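Local coordinates for protein fanconi-associated nuclease 1 homolog (Pseudomonas aeruginosa, PDB 5Y7Q) that belongs to the Fanconi-associated nuclease 1 family and joins an N-terminal helix-turn-helix domain, a SAP domain and a C-terminal VRR-NUC domain in one chain, at residues W120-P125 with E186-A191; L377-P382 with C572-H577; S387-V392 with V542-P547. One frame throughout, in Å; residues are numbered along the deposited sequence.

Interaction 1: W120-P125 with E186-A191; sequences WVDAQP and ELRCMA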
loop_
_atom_site.group_PDB
_atom_site.type_symbol
_atom_site.label_atom_id
_atom_site.label_comp_id
_atom_site.label_asym_id
_atom_site.label_seq_id
_atom_site.Cartn_x
_atom_site.Cartn_y
_atom_site.Cartn_z
ATOM N N TRP A 120 -21.670 -1.006 25.387
ATOM C CA TRP A 120 -20.627 -0.639 24.442
ATOM C C TRP A 120 -19.355 -0.174 25.137
ATOM O O TRP A 120 -18.316 -0.066 24.481
ATOM C CB TRP A 120 -21.128 0.450 23.500
ATOM C CG TRP A 120 -22.292 0.023 22.682
ATOM C CD1 TRP A 120 -22.781 -1.247 22.531
ATOM C CD2 TRP A 120 -23.127 0.868 21.898
ATOM N NE1 TRP A 120 -23.870 -1.240 21.692
ATOM C CE2 TRP A 120 -24.102 0.048 21.291
ATOM C CE3 TRP A 120 -23.134 2.240 21.635
ATOM C CZ2 TRP A 120 -25.079 0.555 20.451
ATOM C CZ3 TRP A 120 -24.096 2.739 20.798
ATOM C CH2 TRP A 120 -25.063 1.899 20.215
ATOM N N VAL A 121 -19.412 0.118 26.432
ATOM C CA VAL A 121 -18.224 0.379 27.233
ATOM C C VAL A 121 -18.390 -0.382 28.538
ATOM O O VAL A 121 -19.450 -0.310 29.164
ATOM C CB VAL A 121 -18.019 1.887 27.494
ATOM C CG1 VAL A 121 -16.866 2.127 28.459
ATOM C CG2 VAL A 121 -17.771 2.654 26.193
ATOM N N ASP A 122 -17.380 -1.183 28.888
ATOM C CA ASP A 122 -17.205 -1.778 30.210
ATOM C C ASP A 122 -16.524 -0.758 31.114
ATOM O O ASP A 122 -15.481 -0.205 30.741
ATOM C CB ASP A 122 -16.307 -3.025 30.126
ATOM C CG ASP A 122 -17.067 -4.349 30.142
ATOM O OD1 ASP A 122 -18.074 -4.470 30.889
ATOM O OD2 ASP A 122 -16.611 -5.288 29.430
ATOM N N ALA A 123 -17.121 -0.463 32.274
ATOM C CA ALA A 123 -16.263 -0.024 33.366
ATOM C C ALA A 123 -15.705 -1.252 34.054
ATOM O O ALA A 123 -16.247 -2.352 33.924
ATOM C CB ALA A 123 -16.987 0.879 34.345
ATOM N N GLN A 124 -14.585 -1.075 34.733
ATOM C CA GLN A 124 -13.956 -2.198 35.433
ATOM C C GLN A 124 -13.908 -3.467 34.574
ATOM O O GLN A 124 -14.582 -4.462 34.882
ATOM C CB GLN A 124 -14.685 -2.475 36.762
ATOM C CG GLN A 124 -13.816 -3.148 37.849
ATOM C CD GLN A 124 -13.921 -2.469 39.208
ATOM O OE1 GLN A 124 -13.339 -1.402 39.419
ATOM N NE2 GLN A 124 -14.660 -3.088 40.141
ATOM N N PRO A 125 -13.143 -3.462 33.488
ATOM C CA PRO A 125 -12.911 -4.685 32.720
ATOM C C PRO A 125 -11.867 -5.541 33.415
ATOM O O PRO A 125 -11.322 -5.180 34.456
ATOM C CB PRO A 125 -12.355 -4.159 31.410
ATOM C CG PRO A 125 -11.519 -2.994 31.884
ATOM C CD PRO A 125 -12.342 -2.340 32.959
ATOM N N GLU A 186 -13.185 0.326 29.022
ATOM C CA GLU A 186 -12.858 -0.515 27.875
ATOM C C GLU A 186 -13.994 -0.457 26.859
ATOM O O GLU A 186 -15.144 -0.781 27.188
ATOM C CB GLU A 186 -12.600 -1.968 28.283
ATOM C CG GLU A 186 -12.289 -2.876 27.086
ATOM C CD GLU A 186 -12.109 -4.343 27.464
ATOM O OE1 GLU A 186 -13.094 -4.996 27.909
ATOM O OE2 GLU A 186 -10.970 -4.848 27.313
ATOM N N LEU A 187 -13.655 -0.097 25.615
ATOM C CA LEU A 187 -14.606 -0.111 24.505
ATOM C C LEU A 187 -14.871 -1.539 24.030
ATOM O O LEU A 187 -13.936 -2.316 23.855
ATOM C CB LEU A 187 -14.029 0.737 23.388
ATOM C CG LEU A 187 -14.699 1.125 22.099
ATOM C CD1 LEU A 187 -16.035 1.809 22.351
ATOM C CD2 LEU A 187 -13.668 2.086 21.515
ATOM N N ARG A 188 -16.145 -1.931 23.933
ATOM C CA ARG A 188 -16.501 -3.289 23.519
ATOM C C ARG A 188 -17.127 -3.432 22.133
ATOM O O ARG A 188 -17.445 -4.559 21.742
ATOM C CB ARG A 188 -17.405 -3.927 24.574
ATOM C CG ARG A 188 -16.609 -4.561 25.716
ATOM C CD ARG A 188 -16.674 -6.081 25.675
ATOM N NE ARG A 188 -17.884 -6.562 24.997
ATOM C CZ ARG A 188 -19.112 -6.566 25.522
ATOM N NH1 ARG A 188 -20.148 -7.020 24.814
ATOM N NH2 ARG A 188 -19.313 -6.095 26.749
ATOM N N CYS A 189 -17.364 -2.342 21.403
ATOM C CA CYS A 189 -17.980 -2.387 20.075
ATOM C C CYS A 189 -16.985 -2.274 18.886
ATOM O O CYS A 189 -17.425 -2.105 17.742
ATOM C CB CYS A 189 -19.072 -1.315 19.979
ATOM S SG CYS A 189 -18.518 0.382 20.273
ATOM N N MET A 190 -15.669 -2.318 19.125
ATOM C CA MET A 190 -14.704 -2.017 18.061
ATOM C C MET A 190 -14.839 -2.906 16.825
ATOM O O MET A 190 -14.542 -2.446 15.726
ATOM C CB MET A 190 -13.277 -2.128 18.572
ATOM C CG MET A 190 -12.390 -1.108 17.998
ATOM S SD MET A 190 -13.036 0.554 18.213
ATOM C CE MET A 190 -11.951 1.421 17.085
ATOM N N ALA A 191 -15.236 -4.172 16.966
ATOM C CA ALA A 191 -15.375 -5.005 15.777
ATOM C C ALA A 191 -16.481 -4.483 14.877
ATOM O O ALA A 191 -16.304 -4.379 13.657
ATOM C CB ALA A 191 -15.644 -6.459 16.146
#

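Interaction 2: L377-P382 with C572-H577; sequences LCLAFP and CYVRWH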
loop_
_atom_site.group_PDB
_atom_site.type_symbol
_atom_site.label_atom_id
_atom_site.label_comp_id
_atom_site.label_asym_id
_atom_site.label_seq_id
_atom_site.Cartn_x
_atom_site.Cartn_y
_atom_site.Cartn_z
ATOM N N LEU A 377 32.078 7.049 -15.896
ATOM C CA LEU A 377 32.390 8.326 -15.276
ATOM C C LEU A 377 33.281 8.078 -14.076
ATOM O O LEU A 377 32.990 7.201 -13.260
ATOM C CB LEU A 377 31.137 9.058 -14.810
ATOM C CG LEU A 377 30.266 9.810 -15.799
ATOM C CD1 LEU A 377 29.179 10.534 -15.024
ATOM C CD2 LEU A 377 31.120 10.781 -16.554
ATOM N N CYS A 378 34.354 8.853 -13.967
ATOM C CA CYS A 378 35.242 8.820 -12.816
ATOM C C CYS A 378 35.099 10.176 -12.130
ATOM O O CYS A 378 35.566 11.195 -12.652
ATOM C CB CYS A 378 36.672 8.526 -13.266
ATOM S SG CYS A 378 37.949 8.560 -12.008
ATOM N N LEU A 379 34.446 10.194 -10.968
ATOM C CA LEU A 379 34.048 11.433 -10.317
ATOM C C LEU A 379 34.721 11.589 -8.965
ATOM O O LEU A 379 35.067 10.606 -8.299
ATOM C CB LEU A 379 32.540 11.492 -10.104
ATOM C CG LEU A 379 31.678 11.657 -11.337
ATOM C CD1 LEU A 379 30.242 11.634 -10.883
ATOM C CD2 LEU A 379 32.030 12.962 -12.035
ATOM N N ALA A 380 34.848 12.849 -8.546
ATOM C CA ALA A 380 35.450 13.153 -7.258
ATOM C C ALA A 380 34.683 12.455 -6.144
ATOM O O ALA A 380 33.489 12.180 -6.264
ATOM C CB ALA A 380 35.462 14.663 -7.019
ATOM N N PHE A 381 35.388 12.125 -5.070
ATOM C CA PHE A 381 34.717 11.598 -3.890
ATOM C C PHE A 381 34.097 12.752 -3.107
ATOM O O PHE A 381 34.819 13.682 -2.715
ATOM C CB PHE A 381 35.683 10.815 -3.017
ATOM C CG PHE A 381 34.998 9.896 -2.044
ATOM C CD1 PHE A 381 34.233 8.835 -2.501
ATOM C CD2 PHE A 381 35.115 10.093 -0.677
ATOM C CE1 PHE A 381 33.599 7.988 -1.618
ATOM C CE2 PHE A 381 34.481 9.249 0.213
ATOM C CZ PHE A 381 33.723 8.193 -0.262
ATOM N N PRO A 382 32.778 12.735 -2.861
ATOM C CA PRO A 382 32.097 13.967 -2.413
ATOM C C PRO A 382 32.544 14.481 -1.052
ATOM O O PRO A 382 32.908 15.661 -0.935
ATOM C CB PRO A 382 30.614 13.557 -2.401
ATOM C CG PRO A 382 30.550 12.185 -3.058
ATOM C CD PRO A 382 31.881 11.568 -2.845
ATOM N N CYS A 572 25.040 4.682 -16.877
ATOM C CA CYS A 572 26.239 5.374 -16.431
ATOM C C CYS A 572 26.815 4.692 -15.196
ATOM O O CYS A 572 26.183 4.681 -14.135
ATOM C CB CYS A 572 25.908 6.830 -16.145
ATOM S SG CYS A 572 27.125 7.638 -15.167
ATOM N N TYR A 573 28.013 4.143 -15.330
ATOM C CA TYR A 573 28.695 3.456 -14.242
ATOM C C TYR A 573 29.770 4.372 -13.656
ATOM O O TYR A 573 30.650 4.844 -14.383
ATOM C CB TYR A 573 29.315 2.154 -14.747
ATOM C CG TYR A 573 28.315 1.113 -15.220
ATOM C CD1 TYR A 573 27.877 0.099 -14.360
ATOM C CD2 TYR A 573 27.822 1.123 -16.523
ATOM C CE1 TYR A 573 26.975 -0.874 -14.778
ATOM C CE2 TYR A 573 26.914 0.149 -16.954
ATOM C CZ TYR A 573 26.493 -0.843 -16.072
ATOM O OH TYR A 573 25.603 -1.815 -16.469
ATOM N N VAL A 574 29.718 4.598 -12.343
ATOM C CA VAL A 574 30.567 5.581 -11.677
ATOM C C VAL A 574 31.606 4.898 -10.785
ATOM O O VAL A 574 31.290 3.955 -10.045
ATOM C CB VAL A 574 29.690 6.561 -10.874
ATOM C CG1 VAL A 574 30.531 7.492 -9.998
ATOM C CG2 VAL A 574 28.850 7.348 -11.832
ATOM N N ARG A 575 32.849 5.376 -10.869
ATOM C CA ARG A 575 33.924 5.104 -9.921
ATOM C C ARG A 575 34.298 6.399 -9.207
ATOM O O ARG A 575 34.082 7.500 -9.724
ATOM C CB ARG A 575 35.187 4.561 -10.602
ATOM C CG ARG A 575 35.083 3.268 -11.383
ATOM C CD ARG A 575 36.459 2.942 -12.059
ATOM N NE ARG A 575 37.125 4.144 -12.588
ATOM C CZ ARG A 575 38.251 4.145 -13.303
ATOM N NH1 ARG A 575 38.773 5.294 -13.720
ATOM N NH2 ARG A 575 38.861 3.006 -13.611
ATOM N N TRP A 576 34.878 6.272 -8.016
ATOM C CA TRP A 576 35.299 7.435 -7.250
ATOM C C TRP A 576 36.814 7.607 -7.305
ATOM O O TRP A 576 37.571 6.632 -7.276
ATOM C CB TRP A 576 34.873 7.329 -5.788
ATOM C CG TRP A 576 33.421 7.143 -5.539
ATOM C CD1 TRP A 576 32.829 6.072 -4.934
ATOM C CD2 TRP A 576 32.366 8.067 -5.844
ATOM N NE1 TRP A 576 31.475 6.268 -4.853
ATOM C CE2 TRP A 576 31.163 7.484 -5.401
ATOM C CE3 TRP A 576 32.324 9.328 -6.454
ATOM C CZ2 TRP A 576 29.926 8.111 -5.551
ATOM C CZ3 TRP A 576 31.100 9.956 -6.603
ATOM C CH2 TRP A 576 29.913 9.345 -6.149
ATOM N N HIS A 577 37.253 8.861 -7.355
ATOM C CA HIS A 577 38.666 9.210 -7.354
ATOM C C HIS A 577 39.038 9.783 -5.991
ATOM O O HIS A 577 38.388 10.722 -5.516
ATOM C CB HIS A 577 38.969 10.221 -8.467
ATOM C CG HIS A 577 40.393 10.683 -8.498
ATOM N ND1 HIS A 577 40.921 11.540 -7.554
ATOM C CD2 HIS A 577 41.401 10.415 -9.363
ATOM C CE1 HIS A 577 42.192 11.774 -7.831
ATOM N NE2 HIS A 577 42.509 11.105 -8.924
#

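Interaction 3: S387-V392 with V542-P547; sequences SVEWAV and VEVKGP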
loop_
_atom_site.group_PDB
_atom_site.type_symbol
_atom_site.label_atom_id
_atom_site.label_comp_id
_atom_site.label_asym_id
_atom_site.label_seq_id
_atom_site.Cartn_x
_atom_site.Cartn_y
_atom_site.Cartn_z
ATOM N N SER A 387 24.324 10.898 -2.351
ATOM C CA SER A 387 24.091 9.726 -3.183
ATOM C C SER A 387 24.575 9.981 -4.608
ATOM O O SER A 387 24.652 11.122 -5.068
ATOM C CB SER A 387 22.606 9.382 -3.213
ATOM O OG SER A 387 21.961 10.124 -4.234
ATOM N N VAL A 388 24.916 8.894 -5.307
ATOM C CA VAL A 388 25.622 9.004 -6.586
ATOM C C VAL A 388 24.750 9.642 -7.673
ATOM O O VAL A 388 25.264 10.333 -8.567
ATOM C CB VAL A 388 26.142 7.613 -7.007
ATOM C CG1 VAL A 388 24.994 6.709 -7.425
ATOM C CG2 VAL A 388 27.181 7.721 -8.107
ATOM N N GLU A 389 23.432 9.438 -7.619
ATOM C CA GLU A 389 22.554 9.994 -8.646
ATOM C C GLU A 389 22.630 11.520 -8.680
ATOM O O GLU A 389 22.689 12.122 -9.762
ATOM C CB GLU A 389 21.116 9.512 -8.420
ATOM C CG GLU A 389 20.921 7.991 -8.613
ATOM C CD GLU A 389 21.140 7.161 -7.337
ATOM O OE1 GLU A 389 20.902 7.693 -6.220
ATOM O OE2 GLU A 389 21.541 5.973 -7.459
ATOM N N TRP A 390 22.657 12.163 -7.507
ATOM C CA TRP A 390 22.858 13.608 -7.462
ATOM C C TRP A 390 24.196 13.994 -8.066
ATOM O O TRP A 390 24.321 15.069 -8.669
ATOM C CB TRP A 390 22.774 14.125 -6.024
ATOM C CG TRP A 390 21.439 13.916 -5.395
ATOM C CD1 TRP A 390 21.155 13.111 -4.331
ATOM C CD2 TRP A 390 20.194 14.507 -5.798
ATOM N NE1 TRP A 390 19.812 13.168 -4.042
ATOM C CE2 TRP A 390 19.198 14.015 -4.927
ATOM C CE3 TRP A 390 19.825 15.405 -6.811
ATOM C CZ2 TRP A 390 17.856 14.391 -5.033
ATOM C CZ3 TRP A 390 18.500 15.776 -6.917
ATOM C CH2 TRP A 390 17.526 15.269 -6.027
ATOM N N ALA A 391 25.206 13.137 -7.914
ATOM C CA ALA A 391 26.523 13.472 -8.440
ATOM C C ALA A 391 26.509 13.462 -9.954
ATOM O O ALA A 391 26.989 14.406 -10.596
ATOM C CB ALA A 391 27.586 12.505 -7.913
ATOM N N VAL A 392 25.969 12.398 -10.549
ATOM C CA VAL A 392 25.906 12.372 -12.001
ATOM C C VAL A 392 25.055 13.523 -12.499
ATOM O O VAL A 392 25.418 14.207 -13.466
ATOM C CB VAL A 392 25.377 11.026 -12.516
ATOM C CG1 VAL A 392 25.245 11.091 -14.001
ATOM C CG2 VAL A 392 26.322 9.914 -12.147
ATOM N N VAL A 542 19.199 8.383 -18.433
ATOM C CA VAL A 542 20.418 7.790 -17.901
ATOM C C VAL A 542 20.097 7.062 -16.602
ATOM O O VAL A 542 19.711 7.691 -15.610
ATOM C CB VAL A 542 21.508 8.853 -17.670
ATOM C CG1 VAL A 542 22.790 8.191 -17.192
ATOM C CG2 VAL A 542 21.746 9.713 -18.968
ATOM N N GLU A 543 20.266 5.748 -16.602
ATOM C CA GLU A 543 20.273 4.992 -15.362
ATOM C C GLU A 543 21.653 5.089 -14.719
ATOM O O GLU A 543 22.667 4.810 -15.370
ATOM C CB GLU A 543 19.900 3.531 -15.623
ATOM C CG GLU A 543 19.923 2.643 -14.382
ATOM C CD GLU A 543 18.968 3.106 -13.277
ATOM O OE1 GLU A 543 18.041 3.901 -13.567
ATOM O OE2 GLU A 543 19.151 2.669 -12.111
ATOM N N VAL A 544 21.694 5.487 -13.442
ATOM C CA VAL A 544 22.943 5.662 -12.701
ATOM C C VAL A 544 23.237 4.428 -11.850
ATOM O O VAL A 544 22.347 3.895 -11.179
ATOM C CB VAL A 544 22.872 6.925 -11.828
ATOM C CG1 VAL A 544 24.078 7.018 -10.947
ATOM C CG2 VAL A 544 22.780 8.157 -12.705
ATOM N N LYS A 545 24.488 3.964 -11.880
ATOM C CA LYS A 545 24.926 2.833 -11.067
ATOM C C LYS A 545 26.256 3.156 -10.397
ATOM O O LYS A 545 27.279 3.301 -11.077
ATOM C CB LYS A 545 25.047 1.558 -11.915
ATOM C CG LYS A 545 23.697 0.934 -12.300
ATOM C CD LYS A 545 22.845 0.663 -11.064
ATOM C CE LYS A 545 21.394 0.375 -11.408
ATOM N NZ LYS A 545 20.581 0.200 -10.170
ATOM N N GLY A 546 26.245 3.236 -9.061
ATOM C CA GLY A 546 27.462 3.415 -8.302
ATOM C C GLY A 546 28.204 2.112 -8.123
ATOM O O GLY A 546 27.798 1.055 -8.622
ATOM N N PRO A 547 29.334 2.172 -7.415
ATOM C CA PRO A 547 30.019 0.925 -7.053
ATOM C C PRO A 547 29.079 0.052 -6.224
ATOM O O PRO A 547 28.322 0.548 -5.381
ATOM C CB PRO A 547 31.233 1.398 -6.245
ATOM C CG PRO A 547 31.371 2.831 -6.530
ATOM C CD PRO A 547 30.008 3.356 -6.861
#

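Interaction 1: W120-P125 with E186-A191
D122 and E186 face each other as an antiparallel hydrogen-bonded pair, and two of the three backbone bonds of this contact join them. D122 N donates to E186 O at 2.8 Å, and E186 N returns the bond to D122 O at 2.9 Å. Next along the strands, V121 and L187 form a non-hydrogen-bonded pair; beside it V121 CA lies 3.3 Å from E186 O in a CA-H...O contact. Past the last paired residues, R188 N reaches W120 O at 2.9 Å in an almost straight bond (177°), extending the connection into the turn that precedes helix 190-201.

Charged side chains occupy the face of the sheet that bears D122 and E186. R188, bent at chi2 and chi3, lays its aliphatic CG and CD beside D122 OD2, which meets the edge of the guanidinium. The resulting salt bridge, D122 OD2 to R188 NH2, is long at 3.9 Å, with the two flat groups turned 49° apart. Because D122 OD2 also lies 3.8 Å from E186 OE1, the arginine probably offsets some of the repulsion between the two carboxylates. P125 brings its CB and CG against CB of the extended E186 side chain.

The other side is apolar. C189 holds SG between its backbone N and carbonyl carbon (chi1 58°), which directs the sulfur to W120: SG lies 4.2 Å from W120 CB and 5.1 Å from the centroid of the five-membered ring, approaching obliquely. F69 and L84 add to the surroundings of that indole, while V121 and L187 turn toward helices 108-118 and 78-89 respectively. A small antiparallel sheet, with 184-187 as its middle strand, laid against helices in this way is consistent with the winged form of a helix-turn-helix domain.

Interaction 2: L377-P382 with C572-H577
W576 and F381 meet as an edge-to-face aromatic pair. F381 directs its CD1 edge over one face of the indole, CD1 lying 3.6 Å from W576 CG, and the ring planes stand at 82°. P382 CD meets the same face farther along, toward CZ3, whereas CG1 of V574 lies over the opposite face. With CG anti to its carbonyl carbon (chi1 -57°), W576 brings its six-membered ring alongside L379, CZ3 lying 4.1 Å from L379 CB. L377, L379, V574 and W576 together make up the denser face of the contact.

The backbones run parallel, pairing L377 with V574 through A380 with H577. R575 bonds through both its N and its O to the neighbouring strand, straddling C378: its N donates to L377 O at 3.0 Å, and its O accepts from L379 N at 3.0 Å. The last bond, F381 N to H577 O at 3.3 Å, is weak. At the other end L377 CD1 packs on C572 SG, 3.6 Å away.

On the reverse face the contact is looser and more exposed to solvent. C378 SG lies 3.8 Å from R575 NH1, near the plane of the guanidinium and at its edge, and also touches CB of H577, whose imidazole leads away.

In the fold, 374-380 is an outermost strand of the mixed sheet and 569-577 is its inner neighbour, bonded on its far side to strand 538-545. Helix 388-396 covers the face bearing L377, L379, V574 and W576: H395 touches L377 and L379, V392 meets V574, and V388 reaches W576.

Interaction 3: S387-V392 with V542-P547
V388 and E389 bring the start of helix 388-396 over V544 and G546, the axis of segment 388-392 passing 8.4 Å from that of strand 542-545 at 129° between their N-to-C directions. No hydrogen bond joins the two segments; V544 is the hub of the contact, its CG1 touching both valines of the helix and its CG2 meeting V392 alone. CG1 lies 3.7 Å from V388 CG1 as those side chains slide past each other in opposite directions, and 3.9 Å from V392 CG2. CG2 meets V392 CB, and V392 and V544 reach toward each other tip to tip. V388 CG1, set between its own backbone N and carbonyl carbon (chi1 71°), additionally reaches the backbone N of G546.

E389 contributes its aliphatic part. Its CG rests 3.9 Å from V544 CB, after which a bend at chi2 turns the carboxylate back toward the helix start, where OE1 receives a weak hydrogen bond from OG of S387, the N-cap residue.

E543 and K545 start away from the helix, though the end of E543 comes back nearer, and they share a salt bridge, K545 NZ to E543 OE2 at 3.5 Å. E543-V544-K545, with D528 OD2 bonded to V544 N, is consistent with the acidic and lysine positions of a PD-(D/E)XK fold. The contact itself is apolar and bond-free, with charged groups near its edge.

How the interactions relate
Interaction 1 comes first along the chain and closes before the others open; it lies on the opposite side of the chain's centre, its centre about 62 Å from that of interaction 2 and 55 Å from that of interaction 3. The latter two belong to one unit, with centres about 9 Å apart. Strand 374-380 leads into helix 388-396, and their partners, strands 569-577 and 538-545, are neighbours in the same mixed sheet. Along the chain, both segments of interaction 3 lie between those of interaction 2. Interactions 2 and 3 join a sheet edge and the helix covering it, while interaction 1 belongs to a separate small sheet near the N-terminal helices.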